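Side-chain contacts in VOC domain-containing protein (Streptococcus mutans, PDB 3L7T), which binds zinc and probably acts as a lactoylglutathione lyase-like enzyme of the vicinal oxygen chelate (glyoxalase) superfamily: residues S14-S19 and H41-D46; A94-L99 and I104-V109. One frame throughout, in Å; residues are numbered along the deposited sequence.

Contact 1 (S14-S19 and H41-D46); sequences SDYDKS and HDYKLD
Y16 lays one face of its ring over the CB of Y43, and this overlap is the main aromatic part of the contact between the start of helix 16-26 and strand 42-49. The CB of Y43 sits 3.6 Å from the centroid of the Y16 ring and only 14° off its normal, a well-centred CH-pi contact. The two aromatic rings also overlap as an offset stack, their centroids 4.9 Å apart and their planes inclined at 21°. Y43 starts out toward the helix, but CG anti to the carbonyl carbon (chi1 -66°) carries its ring away from the helix segment and leaves its CB over the centre of the Y16 ring. L45, two residues along the strand, comes in differently: its CB lies at the edge of the Y16 ring, near the ring plane and 3.4 Å from Y16 OH. In this βαβββ module of the vicinal oxygen chelate fold, the helix packs across one side of a curved four-stranded sheet, and Y43 and L45 belong to the side that meets it. K44, between them, points the other way, where NZ forms a salt bridge to D46 OD1 at 2.6 Å and another to the zinc ligand E55. The Y16 hydroxyl, beside the aliphatic part of L45, is satisfied by a hydrogen bond with E34 of strand 30-37, which ties the far end of the ring to the sheet. Just ahead of the helix, D15 serves as N-cap: its OD1 accepts from K18 N at 2.9 Å, met from above the carboxylate plane. The Y43 ring also stacks with that of H36, while L45 continues onto Y20 and V24 farther along the helix.

Contact 2 (A94-L99 and I104-V109); sequences ASRQEL and IRVEEV
R96 reaches from helix 92-102 across V106 to the backbone of the segment 104-109, which leads from that helix to strand 110-111. This is the connection out of the helix in the second βαβββ module of the vicinal oxygen chelate fold, and the chain doubles back along the helix it has just left. Three hydrogen bonds, all to main-chain carbonyls, make up the polar part. R96 uses NE for E107 O at 2.8 Å and NH2 for V106 O at 2.9 Å, so one guanidinium spans two successive carbonyls. Neither approach is flat: NE stands above the E107 carbonyl plane, 55° out of it, and V106 O is tilted from the guanidinium plane. Nearer the helix end, I104 N donates to L99 O at 2.9 Å, the straightest of the three with an N-H...O angle of 157°. The apolar part is made by the aliphatic stretch of R96, by L99 and by the two valines. The R96 chain is extended from CG to NE, with CG anti to the backbone N (chi1 177°), and it runs past V106 in the opposite direction, which brings R96 CG to 3.4 Å from V106 CG1. V106 divides its two methyls between helix residues: CG1 lies along R96, whereas CG2 meets L99 CB at 3.6 Å. Outside the two segments, V106 touches A120, and L99 and I104 both touch F122, so strand 118-123 joins in the packing. Next to NE, R96 CD meets V109 CG2 at 3.6 Å.

Contacts 1 and 2 occupy different modules of one chain, on opposite sides of its centre and with centres about 25 Å apart. Each takes a βαβββ helix as one partner, but the other differs: contact 1 joins a helix start to a strand of the sheet, contact 2 a helix to the loop that follows it. The first is buried and almost wholly aromatic and aliphatic, without a hydrogen bond between its segments; the second is partly buried and relies on backbone carbonyls gripped by an arginine as well as on valine and leucine packing. A direct bridge is absent, yet I104 of contact 2 touches F22 and Q26, farther along the helix whose first turn carries contact 1.

Contact 1 (S14-S19 and H41-D46)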
ATOM      1  N   SER A  14      -7.096  11.882  -6.572  1.00 20.89           N
ATOM      2  CA  SER A  14      -7.698  12.559  -7.720  1.00 24.47           C
ATOM      3  C   SER A  14      -7.535  14.083  -7.595  1.00 24.86           C
ATOM      4  O   SER A  14      -7.355  14.773  -8.600  1.00 26.50           O
ATOM      5  CB  SER A  14      -9.184  12.155  -7.897  1.00 22.30           C
ATOM      6  OG  SER A  14      -9.989  12.669  -6.828  1.00 23.61           O
ATOM      7  N   ASP A  15      -7.738  14.605  -6.391  1.00 24.96           N
ATOM      8  CA  ASP A  15      -7.737  16.047  -6.185  1.00 27.11           C
ATOM      9  C   ASP A  15      -6.648  16.376  -5.178  1.00 24.54           C
ATOM     10  O   ASP A  15      -6.829  16.166  -3.985  1.00 25.90           O
ATOM     11  CB  ASP A  15      -9.110  16.504  -5.648  1.00 25.48           C
ATOM     12  CG  ASP A  15      -9.195  18.011  -5.451  1.00 35.40           C
ATOM     13  OD1 ASP A  15      -8.262  18.616  -4.865  1.00 32.58           O
ATOM     14  OD2 ASP A  15     -10.249  18.587  -5.804  1.00 37.40           O
ATOM     15  N   TYR A  16      -5.509  16.858  -5.664  1.00 24.27           N
ATOM     16  CA  TYR A  16      -4.357  17.052  -4.801  1.00 22.88           C
ATOM     17  C   TYR A  16      -4.651  17.939  -3.581  1.00 27.54           C
ATOM     18  O   TYR A  16      -4.274  17.601  -2.474  1.00 22.34           O
ATOM     19  CB  TYR A  16      -3.147  17.545  -5.608  1.00 25.93           C
ATOM     20  CG  TYR A  16      -1.906  17.710  -4.777  1.00 24.61           C
ATOM     21  CD1 TYR A  16      -1.185  16.598  -4.343  1.00 22.73           C
ATOM     22  CD2 TYR A  16      -1.585  18.944  -4.235  1.00 25.64           C
ATOM     23  CE1 TYR A  16      -0.098  16.748  -3.540  1.00 24.89           C
ATOM     24  CE2 TYR A  16      -0.485  19.103  -3.451  1.00 26.62           C
ATOM     25  CZ  TYR A  16       0.263  18.008  -3.097  1.00 26.91           C
ATOM     26  OH  TYR A  16       1.358  18.219  -2.269  1.00 26.31           O
ATOM     27  N   ASP A  17      -5.321  19.080  -3.784  1.00 27.93           N
ATOM     28  CA  ASP A  17      -5.616  19.973  -2.676  1.00 28.30           C
ATOM     29  C   ASP A  17      -6.513  19.335  -1.624  1.00 28.14           C
ATOM     30  O   ASP A  17      -6.349  19.577  -0.423  1.00 25.39           O
ATOM     31  CB  ASP A  17      -6.251  21.282  -3.167  1.00 31.26           C
ATOM     32  CG  ASP A  17      -5.289  22.144  -3.951  1.00 33.35           C
ATOM     33  OD1 ASP A  17      -4.069  22.100  -3.699  1.00 38.16           O
ATOM     34  OD2 ASP A  17      -5.762  22.835  -4.875  1.00 36.79           O
ATOM     35  N   LYS A  18      -7.490  18.558  -2.072  1.00 25.49           N
ATOM     36  CA  LYS A  18      -8.450  17.989  -1.159  1.00 25.86           C
ATOM     37  C   LYS A  18      -7.759  16.881  -0.354  1.00 23.55           C
ATOM     38  O   LYS A  18      -7.986  16.735   0.842  1.00 23.92           O
ATOM     39  CB  LYS A  18      -9.647  17.412  -1.916  1.00 25.13           C
ATOM     40  CG  LYS A  18     -10.650  18.466  -2.376  1.00 32.39           C
ATOM     41  CD  LYS A  18     -11.944  17.841  -2.875  1.00 37.30           C
ATOM     42  CE  LYS A  18     -13.137  18.677  -2.458  1.00 46.45           C
ATOM     43  NZ  LYS A  18     -12.844  20.110  -2.710  1.00 49.65           N
ATOM     44  N   SER A  19      -6.864  16.149  -1.010  1.00 22.90           N
ATOM     45  CA  SER A  19      -6.160  15.058  -0.324  1.00 24.97           C
ATOM     46  C   SER A  19      -5.044  15.583   0.566  1.00 24.14           C
ATOM     47  O   SER A  19      -4.757  15.007   1.602  1.00 24.11           O
ATOM     48  CB  SER A  19      -5.636  14.042  -1.332  1.00 22.47           C
ATOM     49  OG  SER A  19      -6.740  13.449  -1.981  1.00 26.75           O
ATOM     50  N   HIS A  41       5.865  13.801 -12.723  1.00 33.22           N
ATOM     51  CA  HIS A  41       5.107  13.198 -11.623  1.00 31.81           C
ATOM     52  C   HIS A  41       4.116  14.140 -10.958  1.00 31.10           C
ATOM     53  O   HIS A  41       3.635  13.849  -9.868  1.00 31.01           O
ATOM     54  CB  HIS A  41       6.036  12.553 -10.584  1.00 32.22           C
ATOM     55  CG  HIS A  41       6.836  13.534  -9.780  1.00 31.62           C
ATOM     56  ND1 HIS A  41       6.262  14.588  -9.099  1.00 26.60           N
ATOM     57  CD2 HIS A  41       8.151  13.554  -9.463  1.00 30.72           C
ATOM     58  CE1 HIS A  41       7.196  15.239  -8.436  1.00 30.12           C
ATOM     59  NE2 HIS A  41       8.355  14.642  -8.651  1.00 32.84           N
ATOM     60  N   ASP A  42       3.802  15.261 -11.617  1.00 29.26           N
ATOM     61  CA  ASP A  42       2.916  16.264 -11.017  1.00 28.84           C
ATOM     62  C   ASP A  42       3.333  16.530  -9.576  1.00 27.29           C
ATOM     63  O   ASP A  42       4.538  16.761  -9.340  1.00 28.32           O
ATOM     64  CB  ASP A  42       1.459  15.841 -11.180  1.00 31.33           C
ATOM     65  CG  ASP A  42       1.069  15.713 -12.653  1.00 35.75           C
ATOM     66  OD1 ASP A  42       1.503  16.590 -13.438  1.00 36.78           O
ATOM     67  OD2 ASP A  42       0.407  14.709 -13.035  1.00 37.36           O
ATOM     68  N   TYR A  43       2.391  16.553  -8.620  1.00 24.88           N
ATOM     69  CA  TYR A  43       2.769  16.862  -7.234  1.00 22.75           C
ATOM     70  C   TYR A  43       3.070  15.582  -6.513  1.00 23.24           C
ATOM     71  O   TYR A  43       2.314  14.593  -6.628  1.00 24.14           O
ATOM     72  CB  TYR A  43       1.654  17.621  -6.480  1.00 21.16           C
ATOM     73  CG  TYR A  43       1.423  18.999  -7.074  1.00 22.81           C
ATOM     74  CD1 TYR A  43       2.157  20.092  -6.621  1.00 23.72           C
ATOM     75  CD2 TYR A  43       0.488  19.198  -8.070  1.00 25.31           C
ATOM     76  CE1 TYR A  43       1.964  21.353  -7.129  1.00 23.48           C
ATOM     77  CE2 TYR A  43       0.305  20.471  -8.625  1.00 26.60           C
ATOM     78  CZ  TYR A  43       1.071  21.524  -8.164  1.00 28.50           C
ATOM     79  OH  TYR A  43       0.890  22.790  -8.683  1.00 33.48           O
ATOM     80  N   LYS A  44       4.219  15.572  -5.845  1.00 22.71           N
ATOM     81  CA  LYS A  44       4.610  14.445  -5.027  1.00 20.32           C
ATOM     82  C   LYS A  44       4.819  14.948  -3.611  1.00 21.64           C
ATOM     83  O   LYS A  44       5.596  15.876  -3.379  1.00 22.98           O
ATOM     84  CB  LYS A  44       5.910  13.828  -5.566  1.00 21.58           C
ATOM     85  CG  LYS A  44       6.408  12.611  -4.742  1.00 23.74           C
ATOM     86  CD  LYS A  44       7.746  12.048  -5.268  1.00 24.37           C
ATOM     87  CE  LYS A  44       8.152  10.803  -4.486  1.00 29.58           C
ATOM     88  NZ  LYS A  44       8.915  11.114  -3.222  1.00 27.62           N
ATOM     89  N   LEU A  45       3.964  14.478  -2.717  1.00 21.23           N
ATOM     90  CA  LEU A  45       3.905  14.951  -1.355  1.00 20.93           C
ATOM     91  C   LEU A  45       4.400  13.800  -0.475  1.00 21.46           C
ATOM     92  O   LEU A  45       3.763  12.739  -0.424  1.00 20.98           O
ATOM     93  CB  LEU A  45       2.460  15.282  -0.998  1.00 19.34           C
ATOM     94  CG  LEU A  45       2.203  15.609   0.480  1.00 20.29           C
ATOM     95  CD1 LEU A  45       2.974  16.828   1.026  1.00 22.16           C
ATOM     96  CD2 LEU A  45       0.722  15.773   0.701  1.00 21.91           C
ATOM     97  N   ASP A  46       5.503  14.029   0.238  1.00 21.10           N
ATOM     98  CA  ASP A  46       6.103  12.974   1.066  1.00 21.54           C
ATOM     99  C   ASP A  46       5.815  13.220   2.539  1.00 20.64           C
ATOM    100  O   ASP A  46       6.178  14.274   3.089  1.00 23.19           O
ATOM    101  CB  ASP A  46       7.613  12.937   0.842  1.00 20.67           C
ATOM    102  CG  ASP A  46       7.988  12.650  -0.621  1.00 27.10           C
ATOM    103  OD1 ASP A  46       7.255  11.897  -1.315  1.00 26.74           O
ATOM    104  OD2 ASP A  46       9.044  13.157  -1.070  1.00 27.58           O
TER

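Contact 2 (A94-L99 and I104-V109)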
ATOM      1  N   ALA A  94     -11.173   6.139  20.962  1.00 30.96           N
ATOM      2  CA  ALA A  94     -10.958   7.563  21.023  1.00 31.53           C
ATOM      3  C   ALA A  94     -10.583   8.141  19.655  1.00 32.88           C
ATOM      4  O   ALA A  94     -11.154   9.150  19.216  1.00 31.38           O
ATOM      5  CB  ALA A  94      -9.885   7.881  22.065  1.00 32.18           C
ATOM      6  N   SER A  95      -9.630   7.488  18.984  1.00 31.35           N
ATOM      7  CA  SER A  95      -9.216   7.897  17.646  1.00 31.08           C
ATOM      8  C   SER A  95     -10.391   7.964  16.702  1.00 29.97           C
ATOM      9  O   SER A  95     -10.521   8.932  15.935  1.00 30.99           O
ATOM     10  CB  SER A  95      -8.172   6.935  17.083  1.00 29.92           C
ATOM     11  OG  SER A  95      -6.910   7.125  17.687  1.00 29.96           O
ATOM     12  N   ARG A  96     -11.253   6.944  16.753  1.00 29.98           N
ATOM     13  CA  ARG A  96     -12.498   6.961  15.987  1.00 31.19           C
ATOM     14  C   ARG A  96     -13.383   8.160  16.340  1.00 32.02           C
ATOM     15  O   ARG A  96     -13.929   8.794  15.448  1.00 32.61           O
ATOM     16  CB  ARG A  96     -13.275   5.646  16.161  1.00 28.49           C
ATOM     17  CG  ARG A  96     -14.625   5.599  15.464  1.00 26.86           C
ATOM     18  CD  ARG A  96     -15.307   4.222  15.643  1.00 26.99           C
ATOM     19  NE  ARG A  96     -16.524   4.115  14.837  1.00 28.20           N
ATOM     20  CZ  ARG A  96     -17.744   4.472  15.241  1.00 28.81           C
ATOM     21  NH1 ARG A  96     -17.944   4.937  16.463  1.00 26.37           N
ATOM     22  NH2 ARG A  96     -18.766   4.410  14.391  1.00 28.33           N
ATOM     23  N   GLN A  97     -13.552   8.424  17.634  1.00 34.47           N
ATOM     24  CA  GLN A  97     -14.276   9.607  18.110  1.00 39.15           C
ATOM     25  C   GLN A  97     -13.748  10.868  17.433  1.00 37.69           C
ATOM     26  O   GLN A  97     -14.529  11.672  16.910  1.00 37.61           O
ATOM     27  CB  GLN A  97     -14.102   9.789  19.629  1.00 40.19           C
ATOM     28  CG  GLN A  97     -14.507   8.610  20.480  1.00 47.92           C
ATOM     29  CD  GLN A  97     -15.982   8.557  20.654  1.00 52.84           C
ATOM     30  OE1 GLN A  97     -16.727   8.915  19.742  1.00 59.58           O
ATOM     31  NE2 GLN A  97     -16.429   8.213  21.857  1.00 52.08           N
ATOM     32  N   GLU A  98     -12.441  11.087  17.556  1.00 37.65           N
ATOM     33  CA  GLU A  98     -11.809  12.315  17.059  1.00 38.87           C
ATOM     34  C   GLU A  98     -12.047  12.469  15.569  1.00 38.25           C
ATOM     35  O   GLU A  98     -12.305  13.581  15.073  1.00 38.11           O
ATOM     36  CB  GLU A  98     -10.296  12.329  17.325  1.00 40.03           C
ATOM     37  CG  GLU A  98      -9.876  12.372  18.788  1.00 48.63           C
ATOM     38  CD  GLU A  98      -8.374  12.123  18.971  1.00 56.93           C
ATOM     39  OE1 GLU A  98      -7.949  10.945  18.949  1.00 59.67           O
ATOM     40  OE2 GLU A  98      -7.612  13.109  19.123  1.00 61.19           O
ATOM     41  N   LEU A  99     -11.918  11.359  14.844  1.00 36.70           N
ATOM     42  CA  LEU A  99     -12.127  11.368  13.405  1.00 34.60           C
ATOM     43  C   LEU A  99     -13.540  11.784  13.064  1.00 34.23           C
ATOM     44  O   LEU A  99     -13.767  12.592  12.160  1.00 33.10           O
ATOM     45  CB  LEU A  99     -11.808  10.002  12.786  1.00 34.27           C
ATOM     46  CG  LEU A  99     -10.346   9.684  12.487  1.00 29.61           C
ATOM     47  CD1 LEU A  99     -10.195   8.264  11.931  1.00 31.07           C
ATOM     48  CD2 LEU A  99      -9.791  10.708  11.481  1.00 27.70           C
ATOM     49  N   ILE A 104     -14.950  13.001   9.498  1.00 32.38           N
ATOM     50  CA  ILE A 104     -14.578  11.798   8.741  1.00 33.28           C
ATOM     51  C   ILE A 104     -15.408  10.616   9.251  1.00 31.76           C
ATOM     52  O   ILE A 104     -15.396  10.334  10.446  1.00 32.90           O
ATOM     53  CB  ILE A 104     -13.070  11.465   8.939  1.00 31.58           C
ATOM     54  CG1 ILE A 104     -12.190  12.663   8.551  1.00 36.55           C
ATOM     55  CG2 ILE A 104     -12.662  10.218   8.163  1.00 33.06           C
ATOM     56  CD1 ILE A 104     -12.358  13.095   7.128  1.00 47.14           C
ATOM     57  N   ARG A 105     -16.129   9.946   8.365  1.00 32.55           N
ATOM     58  CA  ARG A 105     -16.983   8.823   8.790  1.00 35.36           C
ATOM     59  C   ARG A 105     -16.138   7.599   9.111  1.00 34.10           C
ATOM     60  O   ARG A 105     -15.306   7.182   8.304  1.00 34.66           O
ATOM     61  CB  ARG A 105     -17.999   8.453   7.709  1.00 36.01           C
ATOM     62  CG  ARG A 105     -18.978   7.350   8.141  1.00 42.90           C
ATOM     63  CD  ARG A 105     -19.112   6.258   7.083  1.00 52.26           C
ATOM     64  NE  ARG A 105     -20.082   6.608   6.045  1.00 57.63           N
ATOM     65  CZ  ARG A 105     -21.206   5.932   5.798  1.00 65.13           C
ATOM     66  NH1 ARG A 105     -21.500   4.837   6.494  1.00 66.09           N
ATOM     67  NH2 ARG A 105     -22.029   6.337   4.833  1.00 65.22           N
ATOM     68  N   VAL A 106     -16.344   7.038  10.295  1.00 32.03           N
ATOM     69  CA  VAL A 106     -15.623   5.836  10.700  1.00 31.70           C
ATOM     70  C   VAL A 106     -16.611   4.713  10.978  1.00 32.49           C
ATOM     71  O   VAL A 106     -17.573   4.890  11.737  1.00 32.77           O
ATOM     72  CB  VAL A 106     -14.784   6.098  11.942  1.00 30.75           C
ATOM     73  CG1 VAL A 106     -13.824   4.916  12.213  1.00 31.01           C
ATOM     74  CG2 VAL A 106     -14.007   7.408  11.757  1.00 25.10           C
ATOM     75  N   GLU A 107     -16.413   3.581  10.318  1.00 32.37           N
ATOM     76  CA  GLU A 107     -17.276   2.422  10.560  1.00 33.70           C
ATOM     77  C   GLU A 107     -17.132   1.884  11.991  1.00 33.09           C
ATOM     78  O   GLU A 107     -16.193   2.238  12.722  1.00 32.61           O
ATOM     79  CB  GLU A 107     -17.020   1.343   9.491  1.00 33.45           C
ATOM     80  CG  GLU A 107     -17.391   1.844   8.081  1.00 39.93           C
ATOM     81  CD  GLU A 107     -17.183   0.815   6.966  1.00 47.98           C
ATOM     82  OE1 GLU A 107     -16.503  -0.212   7.204  1.00 53.43           O
ATOM     83  OE2 GLU A 107     -17.668   1.061   5.832  1.00 47.23           O
ATOM     84  N   GLU A 108     -18.115   1.102  12.434  1.00 35.17           N
ATOM     85  CA  GLU A 108     -18.140   0.624  13.815  1.00 36.83           C
ATOM     86  C   GLU A 108     -16.816  -0.019  14.167  1.00 35.47           C
ATOM     87  O   GLU A 108     -16.247  -0.761  13.369  1.00 37.33           O
ATOM     88  CB  GLU A 108     -19.193  -0.467  14.001  1.00 37.03           C
ATOM     89  CG  GLU A 108     -20.582   0.002  14.268  1.00 45.89           C
ATOM     90  CD  GLU A 108     -21.516  -1.174  14.484  1.00 49.59           C
ATOM     91  OE1 GLU A 108     -21.333  -1.904  15.486  1.00 46.83           O
ATOM     92  OE2 GLU A 108     -22.348  -1.423  13.586  1.00 55.79           O
ATOM     93  N   VAL A 109     -16.470   0.075  15.435  1.00 36.01           N
ATOM     94  CA  VAL A 109     -15.348  -0.667  15.967  1.00 36.82           C
ATOM     95  C   VAL A 109     -15.607  -2.172  15.901  1.00 38.98           C
ATOM     96  O   VAL A 109     -16.598  -2.670  16.454  1.00 37.93           O
ATOM     97  CB  VAL A 109     -15.060  -0.245  17.410  1.00 37.90           C
ATOM     98  CG1 VAL A 109     -14.016  -1.144  18.031  1.00 35.59           C
ATOM     99  CG2 VAL A 109     -14.622   1.213  17.443  1.00 39.34           C
TER